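Local structure of heme oxygenase (Leptospira interrogans, 5KZL) at residues A[77-82]-A[171-176]; A[132-137]-A[175-180]; A[53-58]-A[159-164]. The protein catalyses the oxygen-dependent opening of the heme ring, probably yielding biliverdin, carbon monoxide and free iron. The protein carries 1 engineered substitution. One frame throughout, in Å; residues are numbered along the deposited sequence. Where two conformers were deposited one is given.

Contact 1: residues A[77-82]-A[171-176]. With HEM (protoporphyrin IX containing Fe), chain B.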
loop_
_atom_site.group_PDB
_atom_site.type_symbol
_atom_site.label_atom_id
_atom_site.label_comp_id
_atom_site.label_asym_id
_atom_site.label_seq_id
_atom_site.Cartn_x
_atom_site.Cartn_y
_atom_site.Cartn_z
ATOM N N PRO A 77 13.535 0.708 -1.554
ATOM C CA PRO A 77 13.340 1.021 -0.121
ATOM C C PRO A 77 12.818 2.437 0.123
ATOM O O PRO A 77 12.294 2.693 1.199
ATOM C CB PRO A 77 14.741 0.859 0.482
ATOM C CG PRO A 77 15.472 -0.013 -0.460
ATOM C CD PRO A 77 14.914 0.256 -1.828
ATOM N N GLU A 78 12.959 3.349 -0.869
ATOM C CA GLU A 78 12.439 4.732 -0.810
ATOM C C GLU A 78 10.935 4.741 -0.520
ATOM O O GLU A 78 10.408 5.734 -0.012
ATOM C CB GLU A 78 12.638 5.461 -2.160
ATOM C CG GLU A 78 14.085 5.677 -2.539
ATOM C CD GLU A 78 14.655 4.662 -3.512
ATOM O OE1 GLU A 78 14.292 3.465 -3.450
ATOM O OE2 GLU A 78 15.594 5.047 -4.234
ATOM N N LEU A 79 10.239 3.664 -0.938
ATOM C CA LEU A 79 8.783 3.537 -0.820
ATOM C C LEU A 79 8.299 2.997 0.511
ATOM O O LEU A 79 7.117 3.156 0.803
ATOM C CB LEU A 79 8.239 2.658 -1.960
ATOM C CG LEU A 79 8.481 3.156 -3.391
ATOM C CD1 LEU A 79 8.127 2.072 -4.394
ATOM C CD2 LEU A 79 7.652 4.423 -3.681
ATOM N N TYR A 80 9.176 2.331 1.299
ATOM C CA TYR A 80 8.788 1.683 2.569
ATOM C C TYR A 80 7.999 2.613 3.478
ATOM O O TYR A 80 8.333 3.806 3.606
ATOM C CB TYR A 80 9.976 1.041 3.289
ATOM C CG TYR A 80 10.636 -0.128 2.583
ATOM C CD1 TYR A 80 10.104 -0.659 1.404
ATOM C CD2 TYR A 80 11.785 -0.717 3.104
ATOM C CE1 TYR A 80 10.716 -1.736 0.756
ATOM C CE2 TYR A 80 12.403 -1.794 2.467
ATOM C CZ TYR A 80 11.882 -2.280 1.280
ATOM O OH TYR A 80 12.486 -3.354 0.692
ATOM N N ARG A 81 6.919 2.060 4.065
ATOM C CA ARG A 81 5.924 2.789 4.859
ATOM C C ARG A 81 5.855 2.422 6.324
ATOM O O ARG A 81 5.254 3.186 7.085
ATOM C CB ARG A 81 4.511 2.624 4.223
ATOM C CG ARG A 81 4.351 3.048 2.741
ATOM C CD ARG A 81 4.440 4.549 2.517
ATOM N NE ARG A 81 5.826 5.038 2.524
ATOM C CZ ARG A 81 6.182 6.284 2.828
ATOM N NH1 ARG A 81 7.462 6.643 2.803
ATOM N NH2 ARG A 81 5.262 7.189 3.125
ATOM N N LYS A 82 6.423 1.256 6.736
ATOM C CA LYS A 82 6.324 0.779 8.126
ATOM C C LYS A 82 6.689 1.857 9.163
ATOM O O LYS A 82 5.917 2.079 10.103
ATOM C CB LYS A 82 7.169 -0.499 8.334
ATOM C CG LYS A 82 7.239 -1.048 9.755
ATOM C CD LYS A 82 8.353 -2.068 9.852
ATOM C CE LYS A 82 9.084 -1.967 11.161
ATOM N NZ LYS A 82 10.253 -2.880 11.203
ATOM N N ASN A 171 6.945 12.834 -9.573
ATOM C CA ASN A 171 6.549 12.592 -10.968
ATOM C C ASN A 171 7.591 11.742 -11.686
ATOM O O ASN A 171 7.256 10.769 -12.343
ATOM C CB ASN A 171 6.316 13.920 -11.703
ATOM C CG ASN A 171 5.731 13.772 -13.087
ATOM O OD1 ASN A 171 4.603 13.299 -13.264
ATOM N ND2 ASN A 171 6.465 14.229 -14.097
ATOM N N GLY A 172 8.870 12.108 -11.514
ATOM C CA GLY A 172 9.970 11.370 -12.129
ATOM C C GLY A 172 10.064 9.953 -11.587
ATOM O O GLY A 172 10.277 9.009 -12.359
ATOM N N PHE A 173 9.855 9.779 -10.258
ATOM C CA PHE A 173 9.896 8.462 -9.622
ATOM C C PHE A 173 8.751 7.564 -10.083
ATOM O O PHE A 173 8.976 6.388 -10.340
ATOM C CB PHE A 173 9.891 8.574 -8.093
ATOM C CG PHE A 173 10.392 7.329 -7.395
ATOM C CD1 PHE A 173 9.551 6.237 -7.189
ATOM C CD2 PHE A 173 11.700 7.252 -6.935
ATOM C CE1 PHE A 173 10.019 5.086 -6.548
ATOM C CE2 PHE A 173 12.172 6.092 -6.301
ATOM C CZ PHE A 173 11.321 5.034 -6.087
ATOM N N LYS A 174 7.526 8.110 -10.218
ATOM C CA LYS A 174 6.379 7.339 -10.711
ATOM C C LYS A 174 6.683 6.792 -12.108
ATOM O O LYS A 174 6.418 5.620 -12.371
ATOM C CB LYS A 174 5.130 8.225 -10.785
ATOM C CG LYS A 174 4.438 8.483 -9.437
ATOM C CD LYS A 174 3.502 9.687 -9.489
ATOM C CE LYS A 174 2.377 9.635 -10.495
ATOM N NZ LYS A 174 1.685 10.960 -10.607
ATOM N N GLN A 175 7.278 7.639 -12.986
ATOM C CA GLN A 175 7.645 7.266 -14.354
ATOM C C GLN A 175 8.695 6.167 -14.329
ATOM O O GLN A 175 8.529 5.144 -15.003
ATOM C CB GLN A 175 8.165 8.488 -15.148
ATOM C CG GLN A 175 7.079 9.531 -15.437
ATOM C CD GLN A 175 7.604 10.855 -15.950
ATOM O OE1 GLN A 175 8.800 11.174 -15.878
ATOM N NE2 GLN A 175 6.699 11.684 -16.426
ATOM N N ASN A 176 9.735 6.344 -13.478
ATOM C CA ASN A 176 10.829 5.399 -13.311
ATOM C C ASN A 176 10.305 4.065 -12.782
ATOM O O ASN A 176 10.764 3.018 -13.223
ATOM C CB ASN A 176 11.893 5.978 -12.393
ATOM C CG ASN A 176 12.721 7.083 -13.003
ATOM O OD1 ASN A 176 12.499 7.527 -14.133
ATOM N ND2 ASN A 176 13.696 7.558 -12.249
HETATM C CHA HEM B . -3.688 5.783 -8.761
HETATM C CHB HEM B . -4.166 2.135 -5.769
HETATM C CHC HEM B . -7.572 4.590 -3.484
HETATM C CHD HEM B . -6.411 8.426 -5.887
HETATM C C1A HEM B . -3.527 4.595 -8.135
HETATM C C2A HEM B . -2.675 3.550 -8.623
HETATM C C3A HEM B . -2.837 2.523 -7.794
HETATM C C4A HEM B . -3.737 2.910 -6.801
HETATM C CMA HEM B . -2.155 1.213 -7.848
HETATM C CAA HEM B . -1.767 3.588 -9.827
HETATM C CBA HEM B . -2.519 3.364 -11.159
HETATM C CGA HEM B . -1.559 3.253 -12.269
HETATM O O1A HEM B . -1.485 2.249 -12.908
HETATM O O2A HEM B . -0.841 4.211 -12.504
HETATM C C1B HEM B . -5.169 2.468 -4.874
HETATM C C2B HEM B . -5.711 1.548 -3.887
HETATM C C3B HEM B . -6.668 2.260 -3.260
HETATM C C4B HEM B . -6.704 3.595 -3.877
HETATM C CMB HEM B . -5.288 0.151 -3.585
HETATM C CAB HEM B . -7.539 1.895 -2.216
HETATM C CBB HEM B . -7.595 0.683 -1.991
HETATM C C1C HEM B . -7.488 5.899 -3.798
HETATM C C2C HEM B . -8.078 6.981 -3.086
HETATM C C3C HEM B . -7.725 8.075 -3.784
HETATM C C4C HEM B . -6.899 7.662 -4.890
HETATM C CMC HEM B . -8.914 6.897 -1.810
HETATM C CAC HEM B . -8.122 9.420 -3.436
HETATM C CBC HEM B . -7.469 10.419 -3.870
HETATM C C1D HEM B . -5.643 7.988 -6.946
HETATM C C2D HEM B . -5.197 8.882 -8.045
HETATM C C3D HEM B . -4.422 8.155 -8.810
HETATM C C4D HEM B . -4.404 6.812 -8.211
HETATM C CMD HEM B . -5.504 10.331 -8.195
HETATM C CAD HEM B . -3.759 8.619 -10.077
HETATM C CBD HEM B . -2.576 9.486 -9.857
HETATM C CGD HEM B . -1.918 9.917 -11.128
HETATM O O1D HEM B . -2.129 9.369 -12.142
HETATM O O2D HEM B . -1.151 10.829 -11.065
HETATM N NA HEM B . -4.157 4.121 -7.054
HETATM N NB HEM B . -5.837 3.567 -4.794
HETATM N NC HEM B . -6.831 6.360 -4.838
HETATM N ND HEM B . -5.130 6.787 -7.107
HETATM FE FE HEM B . -5.491 5.237 -5.991
HETATM O O HOH W 1 -3.899 5.958 -4.531
#
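A carboxylate set against the edge of a phenylalanine ring marks this contact: Glu78 CD lies 4.0 Å from Phe173 CE2, near the ring plane, with carboxylate and ring turned 71° from each other. The acid thus meets the C-H edge of the phenylalanine, where a weak electrostatic attraction is possible, and not its pi face. Its chain reaches there by a bend at chi2 (98°), while Glu78 CB also borders the ring tip, 4.2 Å from Phe173 CZ. Leu79 takes the other flank, its CD2 methyl coming obliquely to within 3.8 Å of Phe173 CE1. With CG opposite the backbone N (chi1 -161°), Phe173 extends from its helix into the angle between these two side chains, which belong to a 3-10 turn closed by Tyr80 N to Pro77 O. Arg81 braces the exit of that turn: its NE donates to Leu79 O at 2.9 Å, from above the carbonyl plane. Next to Phe173, Lys174 turns to the heme and donates from NZ to propionate O2D at 2.9 Å. The link between loop and helix 170-183 is therefore mainly apolar packing, with the Glu78 carboxylate at one edge of the ring. Helix 125-151 supports both partners, since Leu79 packs on Tyr133 and Phe173 on Leu137; Ile167 and the ring of Phe76, which meets Phe173 edge-to-face, also touch it.

Contact 2: residues A[132-137]-A[175-180]. With HEM (protoporphyrin IX containing Fe), chain B.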
loop_
_atom_site.group_PDB
_atom_site.type_symbol
_atom_site.label_atom_id
_atom_site.label_comp_id
_atom_site.label_asym_id
_atom_site.label_seq_id
_atom_site.Cartn_x
_atom_site.Cartn_y
_atom_site.Cartn_z
ATOM N N ARG A 132 -0.162 -1.349 -3.621
ATOM C CA ARG A 132 0.089 -0.455 -2.495
ATOM C C ARG A 132 1.055 0.723 -2.832
ATOM O O ARG A 132 0.620 1.865 -2.753
ATOM C CB ARG A 132 0.545 -1.229 -1.227
ATOM C CG ARG A 132 -0.595 -2.002 -0.495
ATOM C CD ARG A 132 -1.942 -1.262 -0.259
ATOM N NE ARG A 132 -1.787 0.123 0.211
ATOM C CZ ARG A 132 -2.765 1.014 0.374
ATOM N NH1 ARG A 132 -4.036 0.672 0.158
ATOM N NH2 ARG A 132 -2.481 2.258 0.741
ATOM N N TYR A 133 2.339 0.479 -3.164
ATOM C CA TYR A 133 3.280 1.609 -3.344
ATOM C C TYR A 133 2.991 2.530 -4.490
ATOM O O TYR A 133 3.111 3.742 -4.305
ATOM C CB TYR A 133 4.720 1.141 -3.463
ATOM C CG TYR A 133 5.252 0.382 -2.273
ATOM C CD1 TYR A 133 5.035 0.839 -0.969
ATOM C CD2 TYR A 133 6.054 -0.737 -2.447
ATOM C CE1 TYR A 133 5.561 0.159 0.130
ATOM C CE2 TYR A 133 6.598 -1.416 -1.359
ATOM C CZ TYR A 133 6.350 -0.964 -0.075
ATOM O OH TYR A 133 6.869 -1.662 0.980
ATOM N N LEU A 134 2.631 1.997 -5.688
ATOM C CA LEU A 134 2.376 2.961 -6.765
ATOM C C LEU A 134 1.125 3.802 -6.450
ATOM O O LEU A 134 1.121 4.995 -6.737
ATOM C CB LEU A 134 2.348 2.315 -8.180
ATOM C CG LEU A 134 2.290 3.308 -9.355
ATOM C CD1 LEU A 134 3.415 4.367 -9.300
ATOM C CD2 LEU A 134 2.265 2.583 -10.679
ATOM N N GLY A 135 0.143 3.203 -5.770
ATOM C CA GLY A 135 -1.050 3.913 -5.303
ATOM C C GLY A 135 -0.693 4.989 -4.292
ATOM O O GLY A 135 -1.164 6.126 -4.396
ATOM N N ASP A 136 0.192 4.643 -3.331
ATOM C CA ASP A 136 0.652 5.570 -2.275
ATOM C C ASP A 136 1.392 6.761 -2.889
ATOM O O ASP A 136 1.131 7.911 -2.543
ATOM C CB ASP A 136 1.607 4.886 -1.298
ATOM C CG ASP A 136 1.048 3.735 -0.493
ATOM O OD1 ASP A 136 -0.184 3.692 -0.286
ATOM O OD2 ASP A 136 1.847 2.897 -0.044
ATOM N N LEU A 137 2.307 6.481 -3.806
ATOM C CA LEU A 137 3.032 7.560 -4.465
ATOM C C LEU A 137 2.085 8.441 -5.305
ATOM O O LEU A 137 2.226 9.666 -5.284
ATOM C CB LEU A 137 4.150 6.987 -5.338
ATOM C CG LEU A 137 5.242 7.983 -5.730
ATOM C CD1 LEU A 137 5.903 8.606 -4.512
ATOM C CD2 LEU A 137 6.272 7.314 -6.574
ATOM N N GLN A 175 7.278 7.639 -12.986
ATOM C CA GLN A 175 7.645 7.266 -14.354
ATOM C C GLN A 175 8.695 6.167 -14.329
ATOM O O GLN A 175 8.529 5.144 -15.003
ATOM C CB GLN A 175 8.165 8.488 -15.148
ATOM C CG GLN A 175 7.079 9.531 -15.437
ATOM C CD GLN A 175 7.604 10.855 -15.950
ATOM O OE1 GLN A 175 8.800 11.174 -15.878
ATOM N NE2 GLN A 175 6.699 11.684 -16.426
ATOM N N ASN A 176 9.735 6.344 -13.478
ATOM C CA ASN A 176 10.829 5.399 -13.311
ATOM C C ASN A 176 10.305 4.065 -12.782
ATOM O O ASN A 176 10.764 3.018 -13.223
ATOM C CB ASN A 176 11.893 5.978 -12.393
ATOM C CG ASN A 176 12.721 7.083 -13.003
ATOM O OD1 ASN A 176 12.499 7.527 -14.133
ATOM N ND2 ASN A 176 13.696 7.558 -12.249
ATOM N N TYR A 177 9.315 4.108 -11.879
ATOM C CA TYR A 177 8.658 2.925 -11.336
ATOM C C TYR A 177 7.935 2.146 -12.443
ATOM O O TYR A 177 8.058 0.922 -12.499
ATOM C CB TYR A 177 7.689 3.298 -10.189
ATOM C CG TYR A 177 7.054 2.086 -9.545
ATOM C CD1 TYR A 177 5.897 1.518 -10.074
ATOM C CD2 TYR A 177 7.655 1.456 -8.452
ATOM C CE1 TYR A 177 5.358 0.348 -9.542
ATOM C CE2 TYR A 177 7.103 0.305 -7.891
ATOM C CZ TYR A 177 5.971 -0.258 -8.461
ATOM O OH TYR A 177 5.399 -1.365 -7.931
ATOM N N ARG A 178 7.129 2.835 -13.276
ATOM C CA ARG A 178 6.388 2.151 -14.341
ATOM C C ARG A 178 7.355 1.591 -15.391
ATOM O O ARG A 178 7.153 0.471 -15.862
ATOM C CB ARG A 178 5.315 3.052 -14.965
ATOM C CG ARG A 178 4.253 3.488 -13.970
ATOM C CD ARG A 178 3.194 4.314 -14.653
ATOM N NE ARG A 178 2.232 3.446 -15.340
ATOM C CZ ARG A 178 1.969 3.474 -16.641
ATOM N NH1 ARG A 178 2.550 4.376 -17.426
ATOM N NH2 ARG A 178 1.077 2.640 -17.160
ATOM N N THR A 179 8.449 2.323 -15.694
ATOM C CA THR A 179 9.513 1.850 -16.591
ATOM C C THR A 179 10.132 0.574 -15.980
ATOM O O THR A 179 10.366 -0.395 -16.716
ATOM C CB THR A 179 10.560 2.955 -16.882
ATOM O OG1 THR A 179 9.901 4.062 -17.506
ATOM C CG2 THR A 179 11.668 2.476 -17.831
ATOM N N ALA A 180 10.361 0.569 -14.636
ATOM C CA ALA A 180 10.900 -0.582 -13.899
ATOM C C ALA A 180 9.976 -1.807 -14.027
ATOM O O ALA A 180 10.485 -2.899 -14.281
ATOM C CB ALA A 180 11.157 -0.232 -12.431
HETATM C CHA HEM B . -3.688 5.783 -8.761
HETATM C CHB HEM B . -4.166 2.135 -5.769
HETATM C CHC HEM B . -7.572 4.590 -3.484
HETATM C CHD HEM B . -6.411 8.426 -5.887
HETATM C C1A HEM B . -3.527 4.595 -8.135
HETATM C C2A HEM B . -2.675 3.550 -8.623
HETATM C C3A HEM B . -2.837 2.523 -7.794
HETATM C C4A HEM B . -3.737 2.910 -6.801
HETATM C CMA HEM B . -2.155 1.213 -7.848
HETATM C CAA HEM B . -1.767 3.588 -9.827
HETATM C CBA HEM B . -2.519 3.364 -11.159
HETATM C CGA HEM B . -1.559 3.253 -12.269
HETATM O O1A HEM B . -1.485 2.249 -12.908
HETATM O O2A HEM B . -0.841 4.211 -12.504
HETATM C C1B HEM B . -5.169 2.468 -4.874
HETATM C C2B HEM B . -5.711 1.548 -3.887
HETATM C C3B HEM B . -6.668 2.260 -3.260
HETATM C C4B HEM B . -6.704 3.595 -3.877
HETATM C CMB HEM B . -5.288 0.151 -3.585
HETATM C CAB HEM B . -7.539 1.895 -2.216
HETATM C CBB HEM B . -7.595 0.683 -1.991
HETATM C C1C HEM B . -7.488 5.899 -3.798
HETATM C C2C HEM B . -8.078 6.981 -3.086
HETATM C C3C HEM B . -7.725 8.075 -3.784
HETATM C C4C HEM B . -6.899 7.662 -4.890
HETATM C CMC HEM B . -8.914 6.897 -1.810
HETATM C CAC HEM B . -8.122 9.420 -3.436
HETATM C CBC HEM B . -7.469 10.419 -3.870
HETATM C C1D HEM B . -5.643 7.988 -6.946
HETATM C C2D HEM B . -5.197 8.882 -8.045
HETATM C C3D HEM B . -4.422 8.155 -8.810
HETATM C C4D HEM B . -4.404 6.812 -8.211
HETATM C CMD HEM B . -5.504 10.331 -8.195
HETATM C CAD HEM B . -3.759 8.619 -10.077
HETATM C CBD HEM B . -2.576 9.486 -9.857
HETATM C CGD HEM B . -1.918 9.917 -11.128
HETATM O O1D HEM B . -2.129 9.369 -12.142
HETATM O O2D HEM B . -1.151 10.829 -11.065
HETATM N NA HEM B . -4.157 4.121 -7.054
HETATM N NB HEM B . -5.837 3.567 -4.794
HETATM N NC HEM B . -6.831 6.360 -4.838
HETATM N ND HEM B . -5.130 6.787 -7.107
HETATM FE FE HEM B . -5.491 5.237 -5.991
HETATM O O HOH W 1 -3.899 5.958 -4.531
#
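The Tyr177 ring receives Leu134 obliquely along its CD1-CE1 side. Two branches of the leucine meet the same ring atom: Leu134 CD2 is 3.8 Å and CD1 3.9 Å from Tyr177 CD1, while Leu134 CB sits beside CE1. The closest CA atoms of segments 132-137 and 175-180 are those of Leu134 and Tyr177. In both residues the bond to CB points toward the other segment, and a chi1 with CG opposite the backbone N (-171° for Leu134) carries the side chain on outward. Leu134 CD2 also meets the aliphatic part of Arg178, 3.9 Å from its CG, the two side chains crossing at about a right angle. The phenol end of Tyr177 continues past the leucine and is hydrogen-bonded to Ser129.

On the heme side, Gly135 lies over the porphyrin face, its CA 3.2 Å from heme C4A, an approach made possible by the absence of a side chain. The guanidinium of Arg132 stands obliquely to heme methyl CMB; its chain is folded at chi2 and chi3, placing NH2 2.9 Å from Asp136 OD1. This salt bridge uses the syn lone pair of the carboxylate, although the acid lies 33° out of the guanidinium plane.

Water 1 binds the iron at 2.3 Å and donates to Gly135 O at 2.7 Å. The chemistry is thus divided: apolar packing joins the distal helix to helix 170-183, while the Gly135 carbonyl accepts from the iron-bound water and probably helps to orient it, consistent with a distal pocket in which a polar backbone group can direct the ligand.

Contact 3: residues A[53-58]-A[159-164]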
loop_
_atom_site.group_PDB
_atom_site.type_symbol
_atom_site.label_atom_id
_atom_site.label_comp_id
_atom_site.label_asym_id
_atom_site.label_seq_id
_atom_site.Cartn_x
_atom_site.Cartn_y
_atom_site.Cartn_z
ATOM N N TYR A 53 0.508 -3.443 9.991
ATOM C CA TYR A 53 0.775 -4.882 9.889
ATOM C C TYR A 53 1.036 -5.320 8.441
ATOM O O TYR A 53 1.920 -6.136 8.166
ATOM C CB TYR A 53 -0.345 -5.683 10.578
ATOM C CG TYR A 53 -0.342 -5.482 12.073
ATOM C CD1 TYR A 53 0.754 -5.865 12.844
ATOM C CD2 TYR A 53 -1.416 -4.869 12.718
ATOM C CE1 TYR A 53 0.782 -5.651 14.219
ATOM C CE2 TYR A 53 -1.390 -4.628 14.095
ATOM C CZ TYR A 53 -0.300 -5.055 14.844
ATOM O OH TYR A 53 -0.241 -4.881 16.210
ATOM N N VAL A 54 0.287 -4.736 7.510
ATOM C CA VAL A 54 0.413 -5.071 6.084
ATOM C C VAL A 54 1.792 -4.679 5.562
ATOM O O VAL A 54 2.496 -5.521 4.995
ATOM C CB VAL A 54 -0.741 -4.404 5.287
ATOM C CG1 VAL A 54 -0.474 -4.435 3.780
ATOM C CG2 VAL A 54 -2.086 -5.048 5.633
ATOM N N TYR A 55 2.174 -3.408 5.746
ATOM C CA TYR A 55 3.476 -2.929 5.272
ATOM C C TYR A 55 4.641 -3.570 6.011
ATOM O O TYR A 55 5.650 -3.814 5.379
ATOM C CB TYR A 55 3.542 -1.400 5.317
ATOM C CG TYR A 55 2.723 -0.736 4.232
ATOM C CD1 TYR A 55 3.274 -0.464 2.986
ATOM C CD2 TYR A 55 1.401 -0.364 4.458
ATOM C CE1 TYR A 55 2.534 0.172 1.988
ATOM C CE2 TYR A 55 0.654 0.292 3.473
ATOM C CZ TYR A 55 1.227 0.550 2.240
ATOM O OH TYR A 55 0.505 1.179 1.268
ATOM N N GLU A 56 4.517 -3.856 7.320
ATOM C CA GLU A 56 5.575 -4.546 8.071
ATOM C C GLU A 56 5.876 -5.882 7.392
ATOM O O GLU A 56 7.043 -6.190 7.148
ATOM C CB GLU A 56 5.157 -4.770 9.531
ATOM C CG GLU A 56 6.076 -5.704 10.304
ATOM C CD GLU A 56 5.629 -5.945 11.730
ATOM O OE1 GLU A 56 4.493 -6.432 11.933
ATOM O OE2 GLU A 56 6.420 -5.638 12.649
ATOM N N SER A 57 4.829 -6.662 7.071
ATOM C CA SER A 57 4.956 -7.966 6.400
ATOM C C SER A 57 5.485 -7.806 4.972
ATOM O O SER A 57 6.450 -8.481 4.600
ATOM C CB SER A 57 3.618 -8.691 6.373
ATOM O OG SER A 57 3.815 -9.979 5.802
ATOM N N MET A 58 4.859 -6.898 4.172
ATOM C CA MET A 58 5.311 -6.684 2.806
ATOM C C MET A 58 6.792 -6.309 2.759
ATOM O O MET A 58 7.516 -6.885 1.940
ATOM C CB MET A 58 4.411 -5.669 2.091
ATOM C CG MET A 58 4.802 -5.439 0.650
ATOM S SD MET A 58 3.566 -4.543 -0.298
ATOM C CE MET A 58 3.589 -3.007 0.499
ATOM N N ILE A 159 0.641 12.711 9.217
ATOM C CA ILE A 159 0.511 12.439 7.775
ATOM C C ILE A 159 1.800 11.867 7.191
ATOM O O ILE A 159 1.941 11.900 5.969
ATOM C CB ILE A 159 0.089 13.727 6.994
ATOM C CG1 ILE A 159 1.098 14.901 7.264
ATOM C CG2 ILE A 159 -1.369 14.102 7.271
ATOM C CD1 ILE A 159 1.129 15.991 6.230
ATOM N N SER A 160 2.745 11.339 8.036
ATOM C CA SER A 160 3.999 10.769 7.519
ATOM C C SER A 160 3.732 9.666 6.492
ATOM O O SER A 160 4.474 9.552 5.515
ATOM C CB SER A 160 4.903 10.276 8.650
ATOM O OG SER A 160 6.134 9.801 8.124
ATOM N N PHE A 161 2.630 8.901 6.659
ATOM C CA PHE A 161 2.291 7.831 5.715
ATOM C C PHE A 161 2.212 8.291 4.258
ATOM O O PHE A 161 2.511 7.515 3.362
ATOM C CB PHE A 161 1.005 7.130 6.154
ATOM C CG PHE A 161 0.482 6.054 5.233
ATOM C CD1 PHE A 161 1.272 4.957 4.896
ATOM C CD2 PHE A 161 -0.827 6.103 4.757
ATOM C CE1 PHE A 161 0.770 3.935 4.075
ATOM C CE2 PHE A 161 -1.337 5.072 3.946
ATOM C CZ PHE A 161 -0.536 3.992 3.624
ATOM N N TYR A 162 1.809 9.535 4.024
ATOM C CA TYR A 162 1.640 10.063 2.665
ATOM C C TYR A 162 2.867 10.754 2.098
ATOM O O TYR A 162 2.817 11.212 0.951
ATOM C CB TYR A 162 0.461 11.037 2.636
ATOM C CG TYR A 162 -0.793 10.446 3.226
ATOM C CD1 TYR A 162 -1.505 9.461 2.551
ATOM C CD2 TYR A 162 -1.265 10.860 4.466
ATOM C CE1 TYR A 162 -2.640 8.878 3.110
ATOM C CE2 TYR A 162 -2.403 10.288 5.034
ATOM C CZ TYR A 162 -3.099 9.312 4.341
ATOM O OH TYR A 162 -4.213 8.738 4.891
ATOM N N GLU A 163 3.955 10.848 2.882
ATOM C CA GLU A 163 5.164 11.562 2.472
ATOM C C GLU A 163 6.366 10.650 2.234
ATOM O O GLU A 163 6.606 9.687 2.987
ATOM C CB GLU A 163 5.494 12.667 3.490
ATOM C CG GLU A 163 4.363 13.651 3.727
ATOM C CD GLU A 163 4.823 14.883 4.481
ATOM O OE1 GLU A 163 5.681 14.737 5.378
ATOM O OE2 GLU A 163 4.332 15.994 4.172
ATOM N N PHE A 164 7.118 10.971 1.170
ATOM C CA PHE A 164 8.291 10.220 0.720
ATOM C C PHE A 164 9.528 11.121 0.776
ATOM O O PHE A 164 9.915 11.656 -0.257
ATOM C CB PHE A 164 8.042 9.655 -0.710
ATOM C CG PHE A 164 6.872 8.699 -0.729
ATOM C CD1 PHE A 164 5.569 9.168 -0.875
ATOM C CD2 PHE A 164 7.065 7.334 -0.529
ATOM C CE1 PHE A 164 4.481 8.285 -0.854
ATOM C CE2 PHE A 164 5.974 6.459 -0.487
ATOM C CZ PHE A 164 4.695 6.938 -0.668
#
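Phe161 and Tyr55 make this contact as an offset edge-to-face pair: ring centroids are 5.6 Å apart, planes are inclined at 75°, and the phenylalanine turns its edge to the tyrosine. The touching edge is Phe161 CE1-CZ. CE1 approaches Tyr55 CE2 at 3.7 Å, and Phe161 CZ comes within 3.8 Å of Tyr55 OH, so the approach is displaced from the middle of the tyrosine ring to its hydroxyl end. Seen from the phenylalanine, Tyr55 CZ lies in the ring plane, which confirms that an edge is presented.

Two ring side chains span the 10.8 Å between the Tyr55 and Phe161 CA atoms, the closest pair of the two segments. Phe161 has CG opposite its backbone N (chi1 177°) and extends from a short 3-10 turn, closed by Tyr162 N to Ile159 O; Tyr55 projects from helix 41-64 to meet it. On the loop side Tyr162 adds support, for Phe161 CD2 stands 3.7 Å above the plane of the Tyr162 ring, offset toward the rim. Phe51 and Leu85 also border Phe161.

Polar groups hold the loop backbone and the tyrosine hydroxyl. Arg81 NH2 is hydrogen-bonded to Phe161 O and Glu163 O, and its cation lies against the Phe164 ring. Tyr55 OH is hydrogen-bonded to both Asp136 OD2 and Arg132 NE, on the distal helix.

Together these facts suggest that the aromatic edge restrains the swing of the buried Tyr55 ring while two charged partners fix its hydroxyl. With the nearest atoms of its side chain and the heme about 8 Å apart, Tyr55 probably acts as a second-shell residue, helping to position the Arg132-Asp136 pair, and the neighbouring guanidinium may polarise its phenol.

From the N terminus, helix 41-64 supplies residues 53-58, which contact 3 joins to the loop at 159-164 across 100 intervening residues. Contact 1 starts inside that span, at 77-82, and ends beyond it at 171-176, so the two cross. Contact 2 starts later still, on helix 125-151, and closes a loop of 37 residues at 175-180; it too crosses contact 3. Contacts 1 and 2 finish on helix 170-183 and share Gln175 and Asn176, their centres about 6 Å apart. Tyr133, on the 132-137 segment of contact 2, touches Leu79 and Tyr80 of contact 1 and Tyr55 and Met58 of contact 3. Helices 41-64, 125-151 and 170-183 and two connecting loops are thus tied together beside the heme.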